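Local coordinates for extracellular ligand-binding receptor (Desulfohalobium retbaense DSM 5692, PDB 5ERE), which probably serves as a sensory receptor, joining a periplasmic leucine-binding-type module that holds ketoleucine to tandem PAS-like sensor modules, one of which holds cytosine, at residues A338-M343 and T546-H551; L123-R128 and L329-Q334; G33-I38 and A269-R274. One frame throughout, in Å; residues are numbered along the deposited sequence.

In the fold
The three contacts run from the far end of the binding-protein part to the sensor part. Interactions 1 and 2 share helix 324-357 and have centres about 17 Å apart; they touch through Leu329 and Ala333, against Thr546 and Ile548. Interaction 3 lies on the other side of the chain's centre from interaction 1, with centres about 57 Å apart, and its centre is about 47 Å from that of interaction 2. Along the chain, interactions 2 and 3 interleave, both with segments in the binding-protein range, whereas interaction 1 opens after both have closed. Helix 324-357, shared by interactions 1 and 2, meets the binding-protein lobe through Gln331 and a sensor sheet through Phe340.

Interaction 1: residues A338-M343 and T546-H551; sequences AIFKDM and TSIGLH
Phe340 of helix 324-357 points at strand 541-550 and meets its Leu550 and Ile548; most of the 196 Å² buried here belongs to these three residues. The tight part is at the root of the phenylalanine. Leu550 CD1 lies 3.5 Å from Phe340 O and also packs on Phe340 CB at 3.7 Å, so one methyl touches both the carbonyl oxygen and CB. Farther out the fit is looser: Ile548 CD1 approaches the ring edge near its plane, 4.0 Å from Phe340 CE2, and the two side chains cross at about a right angle. Ile548 CG1 sits between its own N and carbonyl carbon (chi1 48°), which directs CD1 at the ring. Between them Gly549 adds only backbone; its CA is 7.4 Å from Phe340 CA. The ring also meets Phe461 of helix 461-470. Toward solvent lie Lys341, modelled only to CB, and Asp342, which forms a salt bridge with Arg345. A hydrogen bond from His551 to Asp344, just along the helix, adds a polar tie, but between the segments themselves the contact is apolar and relies on the fit of side chains, with no directional bond across.

Interaction 2: residues L123-R128 and L329-Q334; sequences LTDFER and LTQTAQ
Gln331 carries the whole of helix 324-357's side of this small contact, meeting Thr124 and Asp125 in the turn that follows helix 112-123. The two segments stay far apart at the backbone, with 10.6 Å between Thr124 CA and Gln331 CA, and bury just 57 Å². Leu329 faces the other way, into the sensor sheet, where it packs on Leu544, Leu557 and Leu559. Thr330 turns its hydroxyl back to Pro326 O within its own helix. Gln331 then points at the turn: with CD anti to CA (chi2 175°) its chain is stretched out and reaches the turn. Its NE2 comes 4.2 Å from Thr124 CG2, a contact with a methyl. The same NE2 lies 4.3 Å from Asp125 OD2, too long for a hydrogen bond, although the carboxylate may still favour the amide's N-H end electrostatically. The true polar partner of NE2 is Ala121 O, in the last turn of helix 112-123, and this bond probably fixes which way the amide is turned. Thr332 returns to the buried side, on Ile466 and Lys469 of helix 461-470, and Ala333 follows it onto Leu557. Gln334 is exposed, one turn beyond Thr330, to whose O its backbone N is bonded at 2.8 Å. On the other segment, residues Leu123 to Phe126 form a type I beta turn, closed by Phe126 N to Leu123 O at 3.1 Å, which presents Thr124 and Asp125 together. Gln331 thus marks a place where the helix meets the binding-protein part, while the long helix packed along the sensor sheet is consistent with the N-terminal helix of Cache-type tandem PAS sensors.

Interaction 3: residues G33-I38 and A269-R274; sequences GSAFEI and ALEQGR
Ala35, in the loop leading into edge strand 37-42, brings its CA within 6.2 Å of Glu271 CA at the end of helix 254-271, the closest CA pair of the two segments. Segment 33-38 starts just after helix 15-32, which Gly33 leaves with positive phi, while 269-274 contains the end of helix 254-271: Gln272 is the first residue to depart from helical angles, followed by Gly273 with positive phi (81°). This end has the bond pattern of a Schellman motif, Arg274 N to Ala269 O and Gly273 N to Leu270 O, though both bonds are weak. Among the side chains, Ala35 CB touches the aliphatic part of the glutamate, 3.9 Å from Glu271 CG, while the carboxylate extends beyond on an exposed residue. Deeper, Phe36 and Leu270 cross at about a right angle, and a single methyl does the touching: Leu270 CD1 lies 3.6 Å from Phe36 CD1, oblique to the ring. It also rests against the foot of the ring, 3.8 Å from Phe36 CB. The ring is backed by Val4 of strand 3-8 and Leu29 of helix 15-32. On the outer side, Arg274 NH2 gives Gln272 O a bond of 3.0 Å in the carbonyl plane and nearly in the guanidinium plane, tying down the residues after the helix. In this Rossmann-like lobe, helix 254-271 thus meets the loop that leads into strand 37-42, and Leu270 also reaches Val4 of the inner strand. With no directional bond across, the contact rests on the Leu270 methyl against Phe36 and on Ala35 against Glu271 CG.

Interaction 1: residues A338-M343 and T546-H551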
ATOM      1  N   ALA A 338      15.352  13.192   4.841  1.00 40.57           N
ATOM      2  CA  ALA A 338      16.411  12.373   5.409  1.00 42.41           C
ATOM      3  C   ALA A 338      17.348  11.817   4.317  1.00 42.82           C
ATOM      4  O   ALA A 338      18.562  11.668   4.507  1.00 37.18           O
ATOM      5  CB  ALA A 338      15.815  11.254   6.207  1.00 44.61           C
ATOM      6  N   ILE A 339      16.801  11.502   3.158  1.00 34.58           N
ATOM      7  CA  ILE A 339      17.684  11.121   2.063  1.00 30.61           C
ATOM      8  C   ILE A 339      18.595  12.279   1.675  1.00 32.39           C
ATOM      9  O   ILE A 339      19.813  12.111   1.577  1.00 36.45           O
ATOM     10  CB  ILE A 339      16.869  10.631   0.844  1.00 34.12           C
ATOM     11  CG1 ILE A 339      16.246   9.297   1.220  1.00 33.35           C
ATOM     12  CG2 ILE A 339      17.755  10.486  -0.354  1.00 32.97           C
ATOM     13  CD1 ILE A 339      15.182   8.808   0.221  1.00 35.24           C
ATOM     14  N   PHE A 340      18.023  13.459   1.461  1.00 28.81           N
ATOM     15  CA  PHE A 340      18.816  14.642   1.156  1.00 34.48           C
ATOM     16  C   PHE A 340      19.856  14.964   2.253  1.00 42.42           C
ATOM     17  O   PHE A 340      20.974  15.372   1.954  1.00 33.94           O
ATOM     18  CB  PHE A 340      17.909  15.866   0.972  1.00 33.75           C
ATOM     19  CG  PHE A 340      17.267  15.986  -0.407  1.00 39.83           C
ATOM     20  CD1 PHE A 340      18.009  15.856  -1.578  1.00 48.78           C
ATOM     21  CD2 PHE A 340      15.905  16.273  -0.516  1.00 43.81           C
ATOM     22  CE1 PHE A 340      17.383  16.001  -2.851  1.00 38.36           C
ATOM     23  CE2 PHE A 340      15.292  16.400  -1.756  1.00 45.74           C
ATOM     24  CZ  PHE A 340      16.049  16.251  -2.926  1.00 33.36           C
ATOM     25  N   LYS A 341      19.464  14.830   3.520  1.00 39.35           N
ATOM     26  CA  LYS A 341      20.369  15.146   4.620  1.00 41.13           C
ATOM     27  C   LYS A 341      21.548  14.185   4.590  1.00 40.76           C
ATOM     28  O   LYS A 341      22.684  14.595   4.824  1.00 41.22           O
ATOM     29  CB  LYS A 341      19.653  15.081   5.970  1.00 45.04           C
ATOM     30  N   ASP A 342      21.277  12.927   4.227  1.00 43.69           N
ATOM     31  CA  ASP A 342      22.307  11.901   4.152  1.00 43.03           C
ATOM     32  C   ASP A 342      23.270  12.228   3.043  1.00 45.26           C
ATOM     33  O   ASP A 342      24.494  12.195   3.227  1.00 39.07           O
ATOM     34  CB  ASP A 342      21.711  10.507   3.922  1.00 52.33           C
ATOM     35  CG  ASP A 342      21.017   9.955   5.149  1.00 65.02           C
ATOM     36  OD1 ASP A 342      21.403  10.333   6.270  1.00 73.18           O
ATOM     37  OD2 ASP A 342      20.084   9.143   5.003  1.00 78.29           O
HETATM   38  N   MSE A 343      22.724  12.560   1.885  1.00 43.56           N
HETATM   39  CA  MSE A 343      23.562  12.950   0.770  1.00 36.29           C
HETATM   40  C   MSE A 343      24.410  14.139   1.092  1.00 33.42           C
HETATM   41  O   MSE A 343      25.619  14.141   0.863  1.00 34.03           O
HETATM   42  CB  MSE A 343      22.726  13.296  -0.473  1.00 31.34           C
HETATM   43  CG  MSE A 343      22.222  12.139  -1.254  1.00 48.12           C
HETATM   44 SE   MSE A 343      20.913  12.804  -2.607  0.80 60.05          SE
HETATM   45  CE  MSE A 343      21.916  14.138  -3.142  1.00 23.32           C
ATOM     46  N   THR A 546       3.567  20.512   0.847  1.00 42.58           N
ATOM     47  CA  THR A 546       4.668  20.949   1.677  1.00 44.55           C
ATOM     48  C   THR A 546       5.894  21.116   0.771  1.00 38.24           C
ATOM     49  O   THR A 546       5.784  21.050  -0.457  1.00 41.11           O
ATOM     50  CB  THR A 546       4.931  19.944   2.860  1.00 44.73           C
ATOM     51  OG1 THR A 546       5.909  20.498   3.740  1.00 41.42           O
ATOM     52  CG2 THR A 546       5.413  18.572   2.377  1.00 40.52           C
ATOM     53  N   SER A 547       7.048  21.367   1.369  1.00 36.17           N
ATOM     54  CA  SER A 547       8.256  21.592   0.618  1.00 37.61           C
ATOM     55  C   SER A 547       9.387  20.756   1.186  1.00 39.95           C
ATOM     56  O   SER A 547       9.442  20.480   2.380  1.00 36.83           O
ATOM     57  CB  SER A 547       8.638  23.068   0.606  1.00 38.66           C
ATOM     58  OG  SER A 547       7.684  23.837  -0.100  1.00 45.00           O
ATOM     59  N   ILE A 548      10.255  20.337   0.279  1.00 38.46           N
ATOM     60  CA  ILE A 548      11.499  19.658   0.591  1.00 44.14           C
ATOM     61  C   ILE A 548      12.653  20.290  -0.178  1.00 44.86           C
ATOM     62  O   ILE A 548      12.483  20.760  -1.307  1.00 36.46           O
ATOM     63  CB  ILE A 548      11.430  18.177   0.222  1.00 53.82           C
ATOM     64  CG1 ILE A 548      10.858  18.034  -1.207  1.00 47.25           C
ATOM     65  CG2 ILE A 548      10.565  17.435   1.228  1.00 53.13           C
ATOM     66  CD1 ILE A 548      11.303  16.874  -1.842  1.00 57.91           C
ATOM     67  N   GLY A 549      13.839  20.285   0.414  1.00 41.25           N
ATOM     68  CA  GLY A 549      15.004  20.793  -0.288  1.00 42.08           C
ATOM     69  C   GLY A 549      16.223  21.037   0.575  1.00 41.90           C
ATOM     70  O   GLY A 549      16.235  20.691   1.754  1.00 38.03           O
ATOM     71  N   LEU A 550      17.240  21.638  -0.030  1.00 41.21           N
ATOM     72  CA  LEU A 550      18.467  22.011   0.654  1.00 42.67           C
ATOM     73  C   LEU A 550      19.048  23.298   0.084  1.00 41.19           C
ATOM     74  O   LEU A 550      18.878  23.594  -1.103  1.00 39.51           O
ATOM     75  CB  LEU A 550      19.540  20.906   0.534  1.00 42.80           C
ATOM     76  CG  LEU A 550      19.364  19.511   1.129  1.00 48.04           C
ATOM     77  CD1 LEU A 550      20.475  18.570   0.629  1.00 47.28           C
ATOM     78  CD2 LEU A 550      19.382  19.586   2.666  1.00 41.52           C
ATOM     79  N   HIS A 551      19.739  24.048   0.943  1.00 33.43           N
ATOM     80  CA  HIS A 551      20.612  25.139   0.515  1.00 31.63           C
ATOM     81  C   HIS A 551      19.867  26.178  -0.329  1.00 35.55           C
ATOM     82  O   HIS A 551      20.457  26.771  -1.243  1.00 35.67           O
ATOM     83  CB  HIS A 551      21.800  24.600  -0.286  1.00 34.11           C
ATOM     84  CG  HIS A 551      22.585  23.543   0.423  1.00 37.47           C
ATOM     85  ND1 HIS A 551      23.134  23.744   1.676  1.00 41.46           N
ATOM     86  CD2 HIS A 551      22.923  22.283   0.058  1.00 43.07           C
ATOM     87  CE1 HIS A 551      23.775  22.649   2.051  1.00 40.88           C
ATOM     88  NE2 HIS A 551      23.664  21.748   1.088  1.00 40.56           N
TER

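Interaction 2: residues L123-R128 and L329-Q334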
ATOM      1  N   LEU A 123       0.893   2.056  12.184  1.00 42.08           N
ATOM      2  CA  LEU A 123       1.411   1.334  13.357  1.00 48.83           C
ATOM      3  C   LEU A 123       2.838   1.745  13.711  1.00 63.33           C
ATOM      4  O   LEU A 123       3.313   1.487  14.827  1.00 68.53           O
ATOM      5  CB  LEU A 123       1.376  -0.191  13.131  1.00 46.90           C
ATOM      6  CG  LEU A 123       0.029  -0.917  13.235  1.00 50.86           C
ATOM      7  CD1 LEU A 123       0.176  -2.439  13.104  1.00 45.23           C
ATOM      8  CD2 LEU A 123      -0.664  -0.564  14.524  1.00 48.95           C
ATOM      9  N   THR A 124       3.525   2.373  12.768  1.00 58.78           N
ATOM     10  CA  THR A 124       4.931   2.665  12.945  1.00 67.58           C
ATOM     11  C   THR A 124       5.145   3.765  14.020  1.00 63.72           C
ATOM     12  O   THR A 124       6.226   3.877  14.561  1.00 59.44           O
ATOM     13  CB  THR A 124       5.585   3.037  11.571  1.00 59.26           C
ATOM     14  OG1 THR A 124       7.014   2.971  11.667  1.00 60.82           O
ATOM     15  CG2 THR A 124       5.146   4.404  11.068  1.00 45.68           C
ATOM     16  N   ASP A 125       4.101   4.517  14.368  1.00 57.79           N
ATOM     17  CA  ASP A 125       4.199   5.553  15.401  1.00 69.00           C
ATOM     18  C   ASP A 125       3.818   5.042  16.795  1.00 72.65           C
ATOM     19  O   ASP A 125       3.517   5.832  17.697  1.00 77.01           O
ATOM     20  CB  ASP A 125       3.316   6.738  15.031  1.00 69.94           C
ATOM     21  CG  ASP A 125       3.769   7.412  13.753  1.00 76.63           C
ATOM     22  OD1 ASP A 125       4.995   7.434  13.508  1.00 76.44           O
ATOM     23  OD2 ASP A 125       2.898   7.903  12.998  1.00 79.46           O
ATOM     24  N   PHE A 126       3.822   3.721  16.950  1.00 69.62           N
ATOM     25  CA  PHE A 126       3.533   3.072  18.223  1.00 78.36           C
ATOM     26  C   PHE A 126       4.699   2.171  18.593  1.00 82.57           C
ATOM     27  O   PHE A 126       5.056   1.276  17.824  1.00 74.57           O
ATOM     28  CB  PHE A 126       2.246   2.257  18.147  1.00 69.01           C
ATOM     29  CG  PHE A 126       1.021   3.077  17.869  1.00 60.63           C
ATOM     30  CD1 PHE A 126       0.647   3.391  16.560  1.00 51.96           C
ATOM     31  CD2 PHE A 126       0.234   3.529  18.909  1.00 56.94           C
ATOM     32  CE1 PHE A 126      -0.480   4.138  16.321  1.00 48.27           C
ATOM     33  CE2 PHE A 126      -0.893   4.276  18.669  1.00 58.55           C
ATOM     34  CZ  PHE A 126      -1.257   4.578  17.368  1.00 59.66           C
ATOM     35  N   GLU A 127       5.294   2.411  19.761  1.00 79.87           N
ATOM     36  CA  GLU A 127       6.464   1.639  20.170  1.00 79.62           C
ATOM     37  C   GLU A 127       6.061   0.333  20.847  1.00 67.80           C
ATOM     38  O   GLU A 127       6.826  -0.629  20.801  1.00 55.92           O
ATOM     39  CB  GLU A 127       7.377   2.461  21.096  1.00 80.68           C
ATOM     40  CG  GLU A 127       8.045   3.654  20.405  1.00 80.09           C
ATOM     41  CD  GLU A 127       8.828   3.267  19.158  1.00 74.96           C
ATOM     42  OE1 GLU A 127       9.851   2.554  19.277  1.00 65.96           O
ATOM     43  OE2 GLU A 127       8.414   3.667  18.045  1.00 82.52           O
ATOM     44  N   ARG A 128       4.867   0.289  21.443  1.00 65.09           N
ATOM     45  CA  ARG A 128       4.378  -0.940  22.086  1.00 77.35           C
ATOM     46  C   ARG A 128       3.096  -1.462  21.411  1.00 62.46           C
ATOM     47  O   ARG A 128       2.022  -0.871  21.569  1.00 60.42           O
ATOM     48  CB  ARG A 128       4.109  -0.720  23.588  1.00 83.32           C
ATOM     49  CG  ARG A 128       5.252  -0.092  24.382  1.00 98.19           C
ATOM     50  CD  ARG A 128       5.385  -0.734  25.764  1.00101.84           C
ATOM     51  NE  ARG A 128       6.225  -1.920  25.683  1.00103.46           N
ATOM     52  CZ  ARG A 128       6.298  -2.865  26.607  1.00107.79           C
ATOM     53  NH1 ARG A 128       5.573  -2.779  27.713  1.00131.84           N
ATOM     54  NH2 ARG A 128       7.099  -3.901  26.416  1.00100.01           N
ATOM     55  N   LEU A 329       1.579  12.467   3.345  1.00 39.09           N
ATOM     56  CA  LEU A 329       2.428  13.532   2.820  1.00 35.88           C
ATOM     57  C   LEU A 329       3.632  13.774   3.722  1.00 38.80           C
ATOM     58  O   LEU A 329       4.774  13.837   3.257  1.00 40.24           O
ATOM     59  CB  LEU A 329       1.631  14.824   2.674  1.00 36.47           C
ATOM     60  CG  LEU A 329       2.405  16.006   2.093  1.00 42.05           C
ATOM     61  CD1 LEU A 329       2.966  15.724   0.655  1.00 38.21           C
ATOM     62  CD2 LEU A 329       1.487  17.172   2.079  1.00 43.45           C
ATOM     63  N   THR A 330       3.380  13.888   5.021  1.00 33.53           N
ATOM     64  CA  THR A 330       4.463  14.119   5.971  1.00 32.58           C
ATOM     65  C   THR A 330       5.479  13.008   5.961  1.00 30.68           C
ATOM     66  O   THR A 330       6.676  13.270   5.917  1.00 35.54           O
ATOM     67  CB  THR A 330       3.926  14.290   7.418  1.00 37.87           C
ATOM     68  OG1 THR A 330       3.001  15.381   7.438  1.00 48.83           O
ATOM     69  CG2 THR A 330       5.069  14.577   8.362  1.00 46.98           C
ATOM     70  N   GLN A 331       5.005  11.768   5.977  1.00 36.10           N
ATOM     71  CA  GLN A 331       5.915  10.622   5.946  1.00 38.31           C
ATOM     72  C   GLN A 331       6.789  10.622   4.693  1.00 40.59           C
ATOM     73  O   GLN A 331       7.945  10.215   4.719  1.00 34.66           O
ATOM     74  CB  GLN A 331       5.125   9.322   6.034  1.00 40.75           C
ATOM     75  CG  GLN A 331       4.549   9.080   7.442  1.00 45.36           C
ATOM     76  CD  GLN A 331       3.662   7.850   7.524  1.00 51.32           C
ATOM     77  OE1 GLN A 331       3.280   7.260   6.503  1.00 50.28           O
ATOM     78  NE2 GLN A 331       3.331   7.452   8.750  1.00 42.08           N
ATOM     79  N   THR A 332       6.238  11.106   3.594  1.00 35.41           N
ATOM     80  CA  THR A 332       6.994  11.163   2.344  1.00 38.37           C
ATOM     81  C   THR A 332       7.994  12.311   2.394  1.00 37.24           C
ATOM     82  O   THR A 332       9.159  12.123   2.025  1.00 33.32           O
ATOM     83  CB  THR A 332       6.056  11.345   1.120  1.00 38.17           C
ATOM     84  OG1 THR A 332       5.061  10.326   1.146  1.00 34.81           O
ATOM     85  CG2 THR A 332       6.812  11.286  -0.244  1.00 32.21           C
ATOM     86  N   ALA A 333       7.530  13.495   2.837  1.00 37.28           N
ATOM     87  CA  ALA A 333       8.420  14.644   3.052  1.00 35.37           C
ATOM     88  C   ALA A 333       9.603  14.241   3.915  1.00 41.31           C
ATOM     89  O   ALA A 333      10.741  14.647   3.668  1.00 37.79           O
ATOM     90  CB  ALA A 333       7.681  15.796   3.726  1.00 41.98           C
ATOM     91  N   GLN A 334       9.317  13.466   4.957  1.00 40.06           N
ATOM     92  CA  GLN A 334      10.361  13.081   5.903  1.00 42.40           C
ATOM     93  C   GLN A 334      11.360  12.116   5.292  1.00 44.12           C
ATOM     94  O   GLN A 334      12.563  12.219   5.551  1.00 41.93           O
ATOM     95  CB  GLN A 334       9.745  12.448   7.148  1.00 47.18           C
ATOM     96  CG  GLN A 334       9.054  13.461   8.012  1.00 58.98           C
ATOM     97  CD  GLN A 334       8.316  12.836   9.170  1.00 65.59           C
ATOM     98  OE1 GLN A 334       8.261  11.611   9.316  1.00 67.15           O
ATOM     99  NE2 GLN A 334       7.736  13.675   9.996  1.00 69.44           N
TER

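Interaction 3: residues G33-I38 and A269-R274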
ATOM      1  N   GLY A  33     -30.311 -12.411 -14.692  1.00 84.94           N
ATOM      2  CA  GLY A  33     -31.069 -13.327 -15.525  1.00 86.08           C
ATOM      3  C   GLY A  33     -30.685 -14.767 -15.254  1.00 90.10           C
ATOM      4  O   GLY A  33     -31.141 -15.679 -15.949  1.00 88.51           O
ATOM      5  N   SER A  34     -29.831 -14.967 -14.250  1.00 98.93           N
ATOM      6  CA  SER A  34     -29.470 -16.306 -13.790  1.00 89.85           C
ATOM      7  C   SER A  34     -28.712 -17.115 -14.849  1.00 86.74           C
ATOM      8  O   SER A  34     -29.205 -18.154 -15.301  1.00 89.05           O
ATOM      9  CB  SER A  34     -30.731 -17.069 -13.364  1.00 85.90           C
ATOM     10  OG  SER A  34     -31.600 -16.233 -12.616  1.00 84.90           O
ATOM     11  N   ALA A  35     -27.524 -16.645 -15.246  1.00 66.98           N
ATOM     12  CA  ALA A  35     -26.671 -17.422 -16.159  1.00 66.49           C
ATOM     13  C   ALA A  35     -26.230 -18.767 -15.544  1.00 62.60           C
ATOM     14  O   ALA A  35     -25.756 -19.650 -16.249  1.00 58.16           O
ATOM     15  CB  ALA A  35     -25.436 -16.611 -16.575  1.00 57.82           C
ATOM     16  N   PHE A  36     -26.382 -18.926 -14.234  1.00 63.82           N
ATOM     17  CA  PHE A  36     -26.072 -20.200 -13.592  1.00 53.66           C
ATOM     18  C   PHE A  36     -26.953 -20.403 -12.358  1.00 55.52           C
ATOM     19  O   PHE A  36     -27.558 -19.452 -11.865  1.00 50.40           O
ATOM     20  CB  PHE A  36     -24.585 -20.266 -13.229  1.00 50.53           C
ATOM     21  CG  PHE A  36     -24.115 -19.164 -12.307  1.00 50.81           C
ATOM     22  CD1 PHE A  36     -23.632 -17.961 -12.801  1.00 53.65           C
ATOM     23  CD2 PHE A  36     -24.155 -19.334 -10.961  1.00 49.52           C
ATOM     24  CE1 PHE A  36     -23.199 -16.943 -11.942  1.00 47.07           C
ATOM     25  CE2 PHE A  36     -23.708 -18.315 -10.084  1.00 57.63           C
ATOM     26  CZ  PHE A  36     -23.223 -17.130 -10.581  1.00 54.04           C
ATOM     27  N   GLU A  37     -27.059 -21.651 -11.906  1.00 47.64           N
ATOM     28  CA  GLU A  37     -27.775 -21.981 -10.679  1.00 53.12           C
ATOM     29  C   GLU A  37     -26.779 -22.044  -9.504  1.00 48.55           C
ATOM     30  O   GLU A  37     -25.644 -22.499  -9.677  1.00 41.74           O
ATOM     31  CB  GLU A  37     -28.506 -23.318 -10.816  1.00 56.94           C
ATOM     32  CG  GLU A  37     -29.371 -23.442 -12.056  1.00 73.75           C
ATOM     33  CD  GLU A  37     -30.839 -23.259 -11.757  1.00 90.51           C
ATOM     34  OE1 GLU A  37     -31.576 -24.270 -11.795  1.00 90.73           O
ATOM     35  OE2 GLU A  37     -31.251 -22.107 -11.485  1.00 98.86           O
ATOM     36  N   ILE A  38     -27.224 -21.593  -8.335  1.00 44.88           N
ATOM     37  CA  ILE A  38     -26.424 -21.623  -7.109  1.00 41.35           C
ATOM     38  C   ILE A  38     -26.902 -22.725  -6.198  1.00 41.61           C
ATOM     39  O   ILE A  38     -28.103 -22.906  -6.045  1.00 43.38           O
ATOM     40  CB  ILE A  38     -26.509 -20.298  -6.331  1.00 49.35           C
ATOM     41  CG1 ILE A  38     -25.729 -19.201  -7.047  1.00 63.08           C
ATOM     42  CG2 ILE A  38     -25.941 -20.441  -4.932  1.00 49.41           C
ATOM     43  CD1 ILE A  38     -24.262 -19.410  -7.068  1.00 66.05           C
ATOM     44  N   ALA A 269     -18.886 -14.515 -17.593  1.00 38.62           N
ATOM     45  CA  ALA A 269     -17.999 -15.587 -18.083  1.00 42.88           C
ATOM     46  C   ALA A 269     -18.772 -16.824 -18.543  1.00 40.81           C
ATOM     47  O   ALA A 269     -18.443 -17.408 -19.557  1.00 49.30           O
ATOM     48  CB  ALA A 269     -16.957 -16.001 -16.995  1.00 37.24           C
ATOM     49  N   LEU A 270     -19.797 -17.240 -17.809  1.00 45.70           N
ATOM     50  CA  LEU A 270     -20.464 -18.487 -18.164  1.00 47.97           C
ATOM     51  C   LEU A 270     -21.375 -18.287 -19.401  1.00 56.97           C
ATOM     52  O   LEU A 270     -21.521 -19.211 -20.203  1.00 65.76           O
ATOM     53  CB  LEU A 270     -21.218 -19.048 -16.953  1.00 43.57           C
ATOM     54  CG  LEU A 270     -20.299 -19.497 -15.786  1.00 46.52           C
ATOM     55  CD1 LEU A 270     -21.070 -19.904 -14.524  1.00 43.90           C
ATOM     56  CD2 LEU A 270     -19.459 -20.655 -16.235  1.00 47.33           C
ATOM     57  N   GLU A 271     -21.900 -17.073 -19.600  1.00 55.60           N
ATOM     58  CA  GLU A 271     -22.608 -16.707 -20.841  1.00 67.67           C
ATOM     59  C   GLU A 271     -21.747 -16.801 -22.107  1.00 76.35           C
ATOM     60  O   GLU A 271     -22.177 -17.328 -23.132  1.00 78.55           O
ATOM     61  CB  GLU A 271     -23.131 -15.279 -20.755  1.00 60.31           C
ATOM     62  CG  GLU A 271     -24.449 -15.132 -20.039  1.00 79.29           C
ATOM     63  CD  GLU A 271     -24.990 -13.711 -20.148  1.00 98.64           C
ATOM     64  OE1 GLU A 271     -24.171 -12.757 -20.112  1.00 88.61           O
ATOM     65  OE2 GLU A 271     -26.226 -13.552 -20.291  1.00115.27           O
ATOM     66  N   GLN A 272     -20.540 -16.240 -22.022  1.00 75.64           N
ATOM     67  CA  GLN A 272     -19.568 -16.242 -23.112  1.00 77.57           C
ATOM     68  C   GLN A 272     -18.918 -17.611 -23.394  1.00 83.85           C
ATOM     69  O   GLN A 272     -17.887 -17.679 -24.071  1.00 79.67           O
ATOM     70  CB  GLN A 272     -18.467 -15.219 -22.812  1.00 66.23           C
ATOM     71  CG  GLN A 272     -18.872 -13.775 -23.036  1.00 68.18           C
ATOM     72  CD  GLN A 272     -19.056 -13.461 -24.512  1.00 70.85           C
ATOM     73  OE1 GLN A 272     -18.083 -13.298 -25.252  1.00 65.74           O
ATOM     74  NE2 GLN A 272     -20.306 -13.395 -24.947  1.00 72.86           N
ATOM     75  N   GLY A 273     -19.503 -18.690 -22.867  1.00 81.85           N
ATOM     76  CA  GLY A 273     -19.066 -20.039 -23.203  1.00 77.98           C
ATOM     77  C   GLY A 273     -17.840 -20.539 -22.457  1.00 75.82           C
ATOM     78  O   GLY A 273     -17.428 -21.688 -22.618  1.00 72.29           O
ATOM     79  N   ARG A 274     -17.242 -19.685 -21.634  1.00 78.60           N
ATOM     80  CA  ARG A 274     -16.111 -20.110 -20.829  1.00 71.57           C
ATOM     81  C   ARG A 274     -16.638 -21.165 -19.848  1.00 67.92           C
ATOM     82  O   ARG A 274     -17.658 -20.941 -19.201  1.00 70.17           O
ATOM     83  CB  ARG A 274     -15.478 -18.916 -20.107  1.00 65.59           C
ATOM     84  CG  ARG A 274     -14.493 -18.032 -20.913  1.00 58.35           C
ATOM     85  CD  ARG A 274     -14.772 -17.864 -22.385  1.00 64.27           C
ATOM     86  NE  ARG A 274     -13.918 -18.758 -23.182  1.00 76.92           N
ATOM     87  CZ  ARG A 274     -14.289 -19.417 -24.280  1.00 83.47           C
ATOM     88  NH1 ARG A 274     -13.408 -20.196 -24.896  1.00 88.26           N
ATOM     89  NH2 ARG A 274     -15.521 -19.312 -24.775  1.00 80.16           N
TER